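Local coordinates for protein bifunctional cytochrome P450/NADPH--P450 reductase (Deinococcus aerius, PDB 7F3H) that probably hydroxylates organic substrates as the heme domain of a self-sufficient cytochrome P450 fused to its own NADPH-dependent reductase, at residues A[59-73]-A[391-403]. Numbering follows the deposited sequence.
With HEM (protoporphyrin IX containing Fe), chain E.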
ATOM      1  N   PRO A  59       6.294 -17.724  11.393  1.00 29.75           N
ATOM      2  CA  PRO A  59       7.490 -16.995  10.920  1.00 30.57           C
ATOM      3  C   PRO A  59       8.529 -17.882  10.240  1.00 30.69           C
ATOM      4  O   PRO A  59       9.085 -17.482   9.212  1.00 31.24           O
ATOM      5  CB  PRO A  59       8.037 -16.336  12.200  1.00 31.39           C
ATOM      6  CG  PRO A  59       6.849 -16.261  13.146  1.00 30.77           C
ATOM      7  CD  PRO A  59       6.029 -17.503  12.828  1.00 34.10           C
ATOM      8  N   ASN A  60       8.748 -19.112  10.703  1.00 29.88           N
ATOM      9  CA  ASN A  60       9.780 -19.902  10.029  1.00 27.53           C
ATOM     10  C   ASN A  60       9.300 -20.416   8.669  1.00 28.60           C
ATOM     11  O   ASN A  60      10.075 -20.422   7.683  1.00 24.47           O
ATOM     12  CB  ASN A  60      10.197 -21.061  10.915  1.00 25.23           C
ATOM     13  CG  ASN A  60      10.811 -20.609  12.211  1.00 34.70           C
ATOM     14  OD1 ASN A  60      11.639 -19.684  12.250  1.00 33.40           O
ATOM     15  ND2 ASN A  60      10.403 -21.258  13.298  1.00 37.99           N
ATOM     16  N   LEU A  61       8.025 -20.845   8.602  1.00 28.60           N
ATOM     17  CA  LEU A  61       7.409 -21.216   7.324  1.00 28.77           C
ATOM     18  C   LEU A  61       7.485 -20.059   6.358  1.00 25.79           C
ATOM     19  O   LEU A  61       7.881 -20.235   5.201  1.00 26.03           O
ATOM     20  CB  LEU A  61       5.947 -21.657   7.514  1.00 30.11           C
ATOM     21  CG  LEU A  61       5.685 -22.967   8.295  1.00 29.23           C
ATOM     22  CD1 LEU A  61       4.192 -23.335   8.360  1.00 22.36           C
ATOM     23  CD2 LEU A  61       6.520 -24.131   7.733  1.00 20.59           C
ATOM     24  N   VAL A  62       7.195 -18.852   6.838  1.00 24.79           N
ATOM     25  CA  VAL A  62       7.216 -17.714   5.940  1.00 23.65           C
ATOM     26  C   VAL A  62       8.632 -17.451   5.462  1.00 29.04           C
ATOM     27  O   VAL A  62       8.840 -17.126   4.287  1.00 31.49           O
ATOM     28  CB  VAL A  62       6.623 -16.464   6.609  1.00 24.42           C
ATOM     29  CG1 VAL A  62       6.931 -15.253   5.753  1.00 21.43           C
ATOM     30  CG2 VAL A  62       5.125 -16.612   6.762  1.00 26.03           C
ATOM     31  N   ALA A  63       9.632 -17.627   6.335  1.00 25.58           N
ATOM     32  CA  ALA A  63      11.021 -17.567   5.878  1.00 25.99           C
ATOM     33  C   ALA A  63      11.238 -18.501   4.693  1.00 28.59           C
ATOM     34  O   ALA A  63      11.859 -18.129   3.686  1.00 27.29           O
ATOM     35  CB  ALA A  63      11.979 -17.921   7.011  1.00 23.28           C
ATOM     36  N   GLU A  64      10.701 -19.715   4.782  1.00 25.79           N
ATOM     37  CA  GLU A  64      10.836 -20.640   3.660  1.00 25.61           C
ATOM     38  C   GLU A  64      10.146 -20.102   2.407  1.00 30.59           C
ATOM     39  O   GLU A  64      10.732 -20.113   1.317  1.00 31.00           O
ATOM     40  CB  GLU A  64      10.283 -22.007   4.043  1.00 28.19           C
ATOM     41  CG  GLU A  64      11.052 -22.646   5.176  1.00 25.05           C
ATOM     42  CD  GLU A  64      10.828 -24.128   5.235  1.00 29.18           C
ATOM     43  OE1 GLU A  64      10.023 -24.574   6.087  1.00 31.62           O
ATOM     44  OE2 GLU A  64      11.466 -24.855   4.433  1.00 31.47           O
ATOM     45  N   LEU A  65       8.911 -19.589   2.553  1.00 29.32           N
ATOM     46  CA  LEU A  65       8.116 -19.078   1.428  1.00 30.76           C
ATOM     47  C   LEU A  65       8.697 -17.815   0.812  1.00 31.25           C
ATOM     48  O   LEU A  65       8.302 -17.448  -0.308  1.00 28.14           O
ATOM     49  CB  LEU A  65       6.695 -18.753   1.888  1.00 27.85           C
ATOM     50  CG  LEU A  65       5.902 -19.968   2.306  1.00 26.29           C
ATOM     51  CD1 LEU A  65       4.765 -19.500   3.163  1.00 25.79           C
ATOM     52  CD2 LEU A  65       5.408 -20.728   1.061  1.00 30.36           C
ATOM     53  N   THR A  66       9.602 -17.152   1.533  1.00 28.27           N
ATOM     54  CA  THR A  66      10.345 -15.954   1.164  1.00 31.04           C
ATOM     55  C   THR A  66      11.626 -16.255   0.408  1.00 31.45           C
ATOM     56  O   THR A  66      12.218 -15.349  -0.187  1.00 32.24           O
ATOM     57  CB  THR A  66      10.642 -15.134   2.461  1.00 41.13           C
ATOM     58  OG1 THR A  66       9.443 -14.534   3.002  1.00 41.60           O
ATOM     59  CG2 THR A  66      11.861 -14.189   2.400  1.00 46.57           C
ATOM     60  N   ASP A  67      12.029 -17.523   0.348  1.00 35.29           N
ATOM     61  CA  ASP A  67      13.230 -17.922  -0.378  1.00 30.73           C
ATOM     62  C   ASP A  67      12.910 -17.897  -1.874  1.00 30.64           C
ATOM     63  O   ASP A  67      12.215 -18.783  -2.391  1.00 31.04           O
ATOM     64  CB  ASP A  67      13.654 -19.303   0.119  1.00 27.04           C
ATOM     65  CG  ASP A  67      14.987 -19.759  -0.421  1.00 31.89           C
ATOM     66  OD1 ASP A  67      15.564 -19.101  -1.328  1.00 35.61           O
ATOM     67  OD2 ASP A  67      15.443 -20.824   0.050  1.00 29.83           O
ATOM     68  N   GLU A  68      13.434 -16.899  -2.584  1.00 28.76           N
ATOM     69  CA  GLU A  68      13.081 -16.743  -3.986  1.00 29.72           C
ATOM     70  C   GLU A  68      13.668 -17.853  -4.855  1.00 34.41           C
ATOM     71  O   GLU A  68      13.357 -17.914  -6.045  1.00 34.77           O
ATOM     72  CB  GLU A  68      13.529 -15.369  -4.496  1.00 28.18           C
ATOM     73  CG  GLU A  68      12.566 -14.245  -4.101  1.00 35.95           C
ATOM     74  CD  GLU A  68      12.904 -12.863  -4.695  1.00 34.29           C
ATOM     75  OE1 GLU A  68      14.021 -12.345  -4.473  1.00 36.47           O
ATOM     76  OE2 GLU A  68      12.023 -12.270  -5.351  1.00 40.98           O
ATOM     77  N   ARG A  69      14.506 -18.737  -4.298  1.00 34.06           N
ATOM     78  CA  ARG A  69      14.884 -19.944  -5.031  1.00 34.99           C
ATOM     79  C   ARG A  69      13.766 -20.984  -5.054  1.00 32.75           C
ATOM     80  O   ARG A  69      13.759 -21.850  -5.933  1.00 35.23           O
ATOM     81  CB  ARG A  69      16.167 -20.537  -4.431  1.00 33.43           C
ATOM     82  CG  ARG A  69      17.353 -19.549  -4.481  1.00 33.78           C
ATOM     83  CD  ARG A  69      18.507 -19.924  -3.524  1.00 30.55           C
ATOM     84  NE  ARG A  69      18.024 -20.028  -2.156  1.00 34.58           N
ATOM     85  CZ  ARG A  69      18.675 -20.611  -1.149  1.00 34.38           C
ATOM     86  NH1 ARG A  69      19.877 -21.145  -1.329  1.00 33.95           N
ATOM     87  NH2 ARG A  69      18.107 -20.657   0.053  1.00 32.21           N
ATOM     88  N   ARG A  70      12.794 -20.886  -4.145  1.00 33.89           N
ATOM     89  CA  ARG A  70      11.752 -21.892  -3.934  1.00 29.96           C
ATOM     90  C   ARG A  70      10.354 -21.390  -4.258  1.00 34.13           C
ATOM     91  O   ARG A  70       9.507 -22.160  -4.741  1.00 33.20           O
ATOM     92  CB  ARG A  70      11.806 -22.383  -2.495  1.00 27.66           C
ATOM     93  CG  ARG A  70      13.187 -22.869  -2.129  1.00 30.48           C
ATOM     94  CD  ARG A  70      13.314 -23.192  -0.650  1.00 27.19           C
ATOM     95  NE  ARG A  70      12.439 -24.297  -0.268  1.00 26.01           N
ATOM     96  CZ  ARG A  70      12.178 -24.645   0.988  1.00 26.15           C
ATOM     97  NH1 ARG A  70      12.734 -23.977   1.993  1.00 22.26           N
ATOM     98  NH2 ARG A  70      11.343 -25.649   1.231  1.00 26.70           N
ATOM     99  N   PHE A  71      10.060 -20.125  -3.960  1.00 30.06           N
ATOM    100  CA  PHE A  71       8.769 -19.561  -4.274  1.00 25.23           C
ATOM    101  C   PHE A  71       8.992 -18.178  -4.859  1.00 28.62           C
ATOM    102  O   PHE A  71       9.939 -17.490  -4.487  1.00 28.54           O
ATOM    103  CB  PHE A  71       7.884 -19.493  -3.042  1.00 26.17           C
ATOM    104  CG  PHE A  71       7.805 -20.783  -2.279  1.00 31.09           C
ATOM    105  CD1 PHE A  71       8.802 -21.132  -1.367  1.00 27.99           C
ATOM    106  CD2 PHE A  71       6.726 -21.636  -2.450  1.00 26.18           C
ATOM    107  CE1 PHE A  71       8.735 -22.319  -0.651  1.00 29.69           C
ATOM    108  CE2 PHE A  71       6.650 -22.823  -1.738  1.00 30.57           C
ATOM    109  CZ  PHE A  71       7.650 -23.160  -0.823  1.00 30.87           C
ATOM    110  N   GLN A  72       8.134 -17.786  -5.803  1.00 28.19           N
ATOM    111  CA  GLN A  72       8.213 -16.445  -6.371  1.00 28.96           C
ATOM    112  C   GLN A  72       6.820 -15.927  -6.663  1.00 30.04           C
ATOM    113  O   GLN A  72       5.886 -16.702  -6.887  1.00 28.19           O
ATOM    114  CB  GLN A  72       9.047 -16.399  -7.665  1.00 28.03           C
ATOM    115  CG  GLN A  72      10.517 -16.594  -7.427  1.00 27.03           C
ATOM    116  CD  GLN A  72      11.386 -16.375  -8.643  1.00 38.67           C
ATOM    117  OE1 GLN A  72      10.958 -15.843  -9.689  1.00 36.75           O
ATOM    118  NE2 GLN A  72      12.645 -16.782  -8.509  1.00 35.61           N
ATOM    119  N   LYS A  73       6.725 -14.583  -6.684  1.00 25.94           N
ATOM    120  CA  LYS A  73       5.537 -13.890  -7.163  1.00 27.87           C
ATOM    121  C   LYS A  73       5.309 -14.218  -8.629  1.00 33.48           C
ATOM    122  O   LYS A  73       6.215 -14.163  -9.463  1.00 29.48           O
ATOM    123  CB  LYS A  73       5.655 -12.385  -7.010  1.00 26.48           C
ATOM    124  CG  LYS A  73       4.531 -11.650  -7.726  1.00 29.73           C
ATOM    125  CD  LYS A  73       4.549 -10.168  -7.416  1.00 30.78           C
ATOM    126  CE  LYS A  73       3.711  -9.347  -8.420  1.00 28.29           C
ATOM    127  NZ  LYS A  73       3.571  -7.954  -7.909  1.00 35.68           N
ATOM    128  N   HIS A 391      12.271 -11.172  14.524  1.00 27.16           N
ATOM    129  CA  HIS A 391      12.373 -12.298  13.604  1.00 27.22           C
ATOM    130  C   HIS A 391      12.508 -11.760  12.186  1.00 27.68           C
ATOM    131  O   HIS A 391      11.674 -10.944  11.760  1.00 28.13           O
ATOM    132  CB  HIS A 391      11.150 -13.205  13.711  1.00 23.77           C
ATOM    133  CG  HIS A 391      11.283 -14.503  12.970  1.00 28.56           C
ATOM    134  ND1 HIS A 391      11.658 -14.577  11.641  1.00 31.71           N
ATOM    135  CD2 HIS A 391      11.094 -15.780  13.378  1.00 29.29           C
ATOM    136  CE1 HIS A 391      11.683 -15.842  11.261  1.00 29.84           C
ATOM    137  NE2 HIS A 391      11.348 -16.593  12.295  1.00 32.14           N
ATOM    138  N   PRO A 392      13.529 -12.183  11.430  1.00 27.94           N
ATOM    139  CA  PRO A 392      13.791 -11.575  10.105  1.00 29.14           C
ATOM    140  C   PRO A 392      12.741 -11.860   9.061  1.00 28.49           C
ATOM    141  O   PRO A 392      12.793 -11.250   7.988  1.00 31.72           O
ATOM    142  CB  PRO A 392      15.138 -12.182   9.692  1.00 32.43           C
ATOM    143  CG  PRO A 392      15.779 -12.607  11.016  1.00 29.71           C
ATOM    144  CD  PRO A 392      14.629 -13.053  11.877  1.00 31.77           C
ATOM    145  N   ALA A 393      11.780 -12.736   9.324  1.00 30.84           N
ATOM    146  CA  ALA A 393      10.763 -13.036   8.329  1.00 29.93           C
ATOM    147  C   ALA A 393       9.365 -12.681   8.813  1.00 25.97           C
ATOM    148  O   ALA A 393       8.391 -13.049   8.153  1.00 25.78           O
ATOM    149  CB  ALA A 393      10.816 -14.506   7.913  1.00 23.53           C
ATOM    150  N   ALA A 394       9.238 -11.966   9.934  1.00 23.33           N
ATOM    151  CA  ALA A 394       7.931 -11.715  10.536  1.00 28.70           C
ATOM    152  C   ALA A 394       7.401 -10.302  10.292  1.00 24.84           C
ATOM    153  O   ALA A 394       6.399  -9.912  10.908  1.00 25.79           O
ATOM    154  CB  ALA A 394       7.965 -12.024  12.052  1.00 27.77           C
ATOM    155  N   TYR A 395       8.073  -9.503   9.461  1.00 24.30           N
ATOM    156  CA  TYR A 395       7.651  -8.126   9.181  1.00 25.48           C
ATOM    157  C   TYR A 395       7.830  -7.857   7.692  1.00 26.97           C
ATOM    158  O   TYR A 395       8.938  -7.557   7.230  1.00 28.91           O
ATOM    159  CB  TYR A 395       8.449  -7.146  10.022  1.00 24.01           C
ATOM    160  CG  TYR A 395       7.966  -5.725   9.970  1.00 24.68           C
ATOM    161  CD1 TYR A 395       6.685  -5.393  10.403  1.00 27.16           C
ATOM    162  CD2 TYR A 395       8.800  -4.699   9.521  1.00 18.80           C
ATOM    163  CE1 TYR A 395       6.227  -4.078  10.364  1.00 23.40           C
ATOM    164  CE2 TYR A 395       8.355  -3.394   9.488  1.00 18.26           C
ATOM    165  CZ  TYR A 395       7.064  -3.095   9.912  1.00 20.04           C
ATOM    166  OH  TYR A 395       6.590  -1.818   9.913  1.00 23.50           O
ATOM    167  N   LYS A 396       6.737  -7.929   6.942  1.00 30.08           N
ATOM    168  CA  LYS A 396       6.799  -7.873   5.481  1.00 29.28           C
ATOM    169  C   LYS A 396       5.750  -6.926   4.884  1.00 30.39           C
ATOM    170  O   LYS A 396       5.086  -7.270   3.905  1.00 30.62           O
ATOM    171  CB  LYS A 396       6.604  -9.286   4.937  1.00 26.10           C
ATOM    172  CG  LYS A 396       7.703 -10.294   5.288  1.00 29.46           C
ATOM    173  CD  LYS A 396       9.058  -9.781   4.867  1.00 31.20           C
ATOM    174  CE  LYS A 396       9.934 -10.906   4.418  1.00 33.82           C
ATOM    175  NZ  LYS A 396      11.140 -10.333   3.788  1.00 39.23           N
ATOM    176  N   PRO A 397       5.617  -5.693   5.402  1.00 27.99           N
ATOM    177  CA  PRO A 397       4.571  -4.802   4.866  1.00 23.84           C
ATOM    178  C   PRO A 397       4.902  -4.277   3.482  1.00 27.55           C
ATOM    179  O   PRO A 397       3.999  -3.813   2.772  1.00 26.37           O
ATOM    180  CB  PRO A 397       4.499  -3.671   5.892  1.00 22.52           C
ATOM    181  CG  PRO A 397       5.842  -3.609   6.466  1.00 28.73           C
ATOM    182  CD  PRO A 397       6.469  -4.999   6.387  1.00 23.75           C
ATOM    183  N   PHE A 398       6.170  -4.295   3.089  1.00 26.52           N
ATOM    184  CA  PHE A 398       6.600  -3.834   1.775  1.00 26.72           C
ATOM    185  C   PHE A 398       7.061  -5.014   0.916  1.00 27.26           C
ATOM    186  O   PHE A 398       8.024  -4.909   0.157  1.00 26.77           O
ATOM    187  CB  PHE A 398       7.675  -2.750   1.907  1.00 21.34           C
ATOM    188  CG  PHE A 398       7.159  -1.462   2.545  1.00 23.75           C
ATOM    189  CD1 PHE A 398       6.327  -0.592   1.831  1.00 24.25           C
ATOM    190  CD2 PHE A 398       7.456  -1.150   3.866  1.00 23.51           C
ATOM    191  CE1 PHE A 398       5.846   0.580   2.408  1.00 22.40           C
ATOM    192  CE2 PHE A 398       6.969   0.021   4.471  1.00 23.10           C
ATOM    193  CZ  PHE A 398       6.168   0.894   3.733  1.00 29.64           C
ATOM    194  N   GLY A 399       6.397  -6.177   1.067  1.00 22.95           N
ATOM    195  CA  GLY A 399       6.690  -7.314   0.214  1.00 23.54           C
ATOM    196  C   GLY A 399       8.031  -7.957   0.512  1.00 28.83           C
ATOM    197  O   GLY A 399       8.617  -7.803   1.590  1.00 29.73           O
ATOM    198  N   ASN A 400       8.533  -8.686  -0.484  1.00 31.08           N
ATOM    199  CA  ASN A 400       9.669  -9.568  -0.284  1.00 29.99           C
ATOM    200  C   ASN A 400      10.585  -9.605  -1.506  1.00 34.14           C
ATOM    201  O   ASN A 400      10.112  -9.613  -2.652  1.00 29.58           O
ATOM    202  CB  ASN A 400       9.203 -10.985   0.018  1.00 25.14           C
ATOM    203  CG  ASN A 400      10.352 -11.898   0.347  1.00 31.46           C
ATOM    204  OD1 ASN A 400      10.980 -11.708   1.377  1.00 32.45           O
ATOM    205  ND2 ASN A 400      10.646 -12.880  -0.521  1.00 25.23           N
ATOM    206  N   GLY A 401      11.896  -9.642  -1.246  1.00 28.14           N
ATOM    207  CA  GLY A 401      12.909  -9.968  -2.228  1.00 31.08           C
ATOM    208  C   GLY A 401      12.948  -8.944  -3.336  1.00 32.33           C
ATOM    209  O   GLY A 401      12.670  -7.760  -3.123  1.00 37.60           O
ATOM    210  N   MET A 402      13.292  -9.421  -4.541  0.50 36.71           N
ATOM    211  CA  MET A 402      13.330  -8.568  -5.729  0.50 40.34           C
ATOM    212  C   MET A 402      11.971  -7.933  -6.010  0.50 42.34           C
ATOM    213  O   MET A 402      11.903  -6.839  -6.582  0.50 37.01           O
ATOM    214  CB  MET A 402      13.780  -9.376  -6.957  0.50 39.79           C
ATOM    215  CG  MET A 402      15.246  -9.782  -6.993  0.50 38.61           C
ATOM    216  SD  MET A 402      16.378  -8.414  -6.720  0.50 50.73           S
ATOM    217  CE  MET A 402      17.477  -9.154  -5.516  0.50 49.65           C
ATOM    218  N   ARG A 403      10.885  -8.615  -5.633  1.00 35.74           N
ATOM    219  CA  ARG A 403       9.522  -8.134  -5.822  1.00 35.32           C
ATOM    220  C   ARG A 403       9.022  -7.301  -4.627  1.00 35.62           C
ATOM    221  O   ARG A 403       7.812  -7.221  -4.373  1.00 31.02           O
ATOM    222  CB  ARG A 403       8.605  -9.320  -6.104  1.00 27.70           C
ATOM    223  CG  ARG A 403       9.075 -10.080  -7.342  1.00 35.32           C
ATOM    224  CD  ARG A 403       9.338  -9.123  -8.525  1.00 32.60           C
ATOM    225  NE  ARG A 403       8.119  -8.433  -8.975  1.00 33.34           N
ATOM    226  CZ  ARG A 403       7.353  -8.813 -10.001  1.00 26.55           C
ATOM    227  NH1 ARG A 403       7.655  -9.869 -10.737  1.00 30.32           N
ATOM    228  NH2 ARG A 403       6.279  -8.116 -10.315  1.00 32.98           N
TER
HETATM  229  CHA HEM E 601       5.114  -3.515  -4.587  1.00 23.29           C
HETATM  230  CHB HEM E 601       5.056   1.162  -5.904  1.00 25.55           C
HETATM  231  CHC HEM E 601       3.434   2.368  -1.468  1.00 27.38           C
HETATM  232  CHD HEM E 601       3.217  -2.324  -0.266  1.00 21.49           C
HETATM  233  C1A HEM E 601       5.244  -2.360  -5.317  1.00 25.76           C
HETATM  234  C2A HEM E 601       5.639  -2.288  -6.708  1.00 29.25           C
HETATM  235  C3A HEM E 601       5.665  -0.999  -7.081  1.00 25.52           C
HETATM  236  C4A HEM E 601       5.203  -0.211  -5.949  1.00 24.07           C
HETATM  237  CMA HEM E 601       6.046  -0.454  -8.482  1.00 19.69           C
HETATM  238  CAA HEM E 601       6.068  -3.506  -7.540  1.00 26.97           C
HETATM  239  CBA HEM E 601       7.592  -3.626  -7.421  1.00 26.10           C
HETATM  240  CGA HEM E 601       8.155  -4.761  -8.277  1.00 31.28           C
HETATM  241  O1A HEM E 601       9.171  -4.486  -8.972  1.00 29.44           O
HETATM  242  O2A HEM E 601       7.588  -5.890  -8.391  1.00 26.62           O
HETATM  243  C1B HEM E 601       4.654   1.912  -4.817  1.00 24.15           C
HETATM  244  C2B HEM E 601       4.566   3.366  -4.751  1.00 23.56           C
HETATM  245  C3B HEM E 601       4.167   3.685  -3.507  1.00 23.47           C
HETATM  246  C4B HEM E 601       3.921   2.452  -2.782  1.00 28.11           C
HETATM  247  CMB HEM E 601       4.966   4.311  -5.901  1.00 18.29           C
HETATM  248  CAB HEM E 601       3.828   5.052  -2.872  1.00 25.68           C
HETATM  249  CBB HEM E 601       3.782   6.210  -3.535  1.00 35.04           C
HETATM  250  C1C HEM E 601       3.215   1.205  -0.748  1.00 26.63           C
HETATM  251  C2C HEM E 601       2.775   1.098   0.650  1.00 28.38           C
HETATM  252  C3C HEM E 601       2.718  -0.220   0.918  1.00 24.07           C
HETATM  253  C4C HEM E 601       3.145  -0.958  -0.232  1.00 21.28           C
HETATM  254  CMC HEM E 601       2.409   2.292   1.581  1.00 25.84           C
HETATM  255  CAC HEM E 601       2.346  -0.983   2.180  1.00 27.07           C
HETATM  256  CBC HEM E 601       2.011  -0.366   3.304  1.00 35.57           C
HETATM  257  C1D HEM E 601       3.705  -3.058  -1.329  1.00 23.81           C
HETATM  258  C2D HEM E 601       3.774  -4.515  -1.403  1.00 24.60           C
HETATM  259  C3D HEM E 601       4.300  -4.815  -2.590  1.00 22.22           C
HETATM  260  C4D HEM E 601       4.569  -3.594  -3.323  1.00 24.65           C
HETATM  261  CMD HEM E 601       3.343  -5.535  -0.316  1.00 17.46           C
HETATM  262  CAD HEM E 601       4.545  -6.230  -3.082  1.00 21.13           C
HETATM  263  CBD HEM E 601       3.241  -6.608  -3.730  1.00 21.33           C
HETATM  264  CGD HEM E 601       3.242  -8.037  -4.154  1.00 27.53           C
HETATM  265  O1D HEM E 601       2.374  -8.333  -5.011  1.00 28.68           O
HETATM  266  O2D HEM E 601       4.081  -8.856  -3.654  1.00 30.36           O
HETATM  267  NA  HEM E 601       4.958  -1.077  -4.902  1.00 23.77           N
HETATM  268  NB  HEM E 601       4.269   1.391  -3.605  1.00 23.11           N
HETATM  269  NC  HEM E 601       3.413  -0.074  -1.250  1.00 21.14           N
HETATM  270  ND  HEM E 601       4.200  -2.536  -2.513  1.00 20.20           N
HETATM  271 FE   HEM E 601       4.321  -0.618  -3.011  1.00 28.73          FE
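K73 crosses R403 at about a right angle, its CD over one face of the guanidinium, and each residue binds a different heme propionate. Fully extended, K73 brings NZ to HEM O1D at 3.2 Å and also bonds F91 O. The bent R403 chain directs NE to HEM O2A (2.7 Å), and its NH2 adds a weak second bond there besides one to S93 O. Farther along, E68, its CG anti to the carbonyl carbon (chi1 -80°), extends its carboxylate to the chain at G401 and M402; OE1 takes the M402 N-H at 3.0 Å, nearly straight at 170°. N400 ND2 donates in plane to a lone pair of T66 O at 2.9 Å. At the far end, P59 CB sits over a face of the H391 ring, whose NE2 bonds N60 OD1 while ND1 accepts from A393 N. With an alanine here in place of the imidazole, N60 OD1 would probably lose its donor, A393 N its acceptor, and P59 the ring it packs on. Helix 59-65 and the residues on either side of strand 71-72 are thus tied to the loop approaching C405, probably the heme-ligating cysteine of the P450 signature loop, and the charges of K73 and R403 are probably balanced by the propionates they bind.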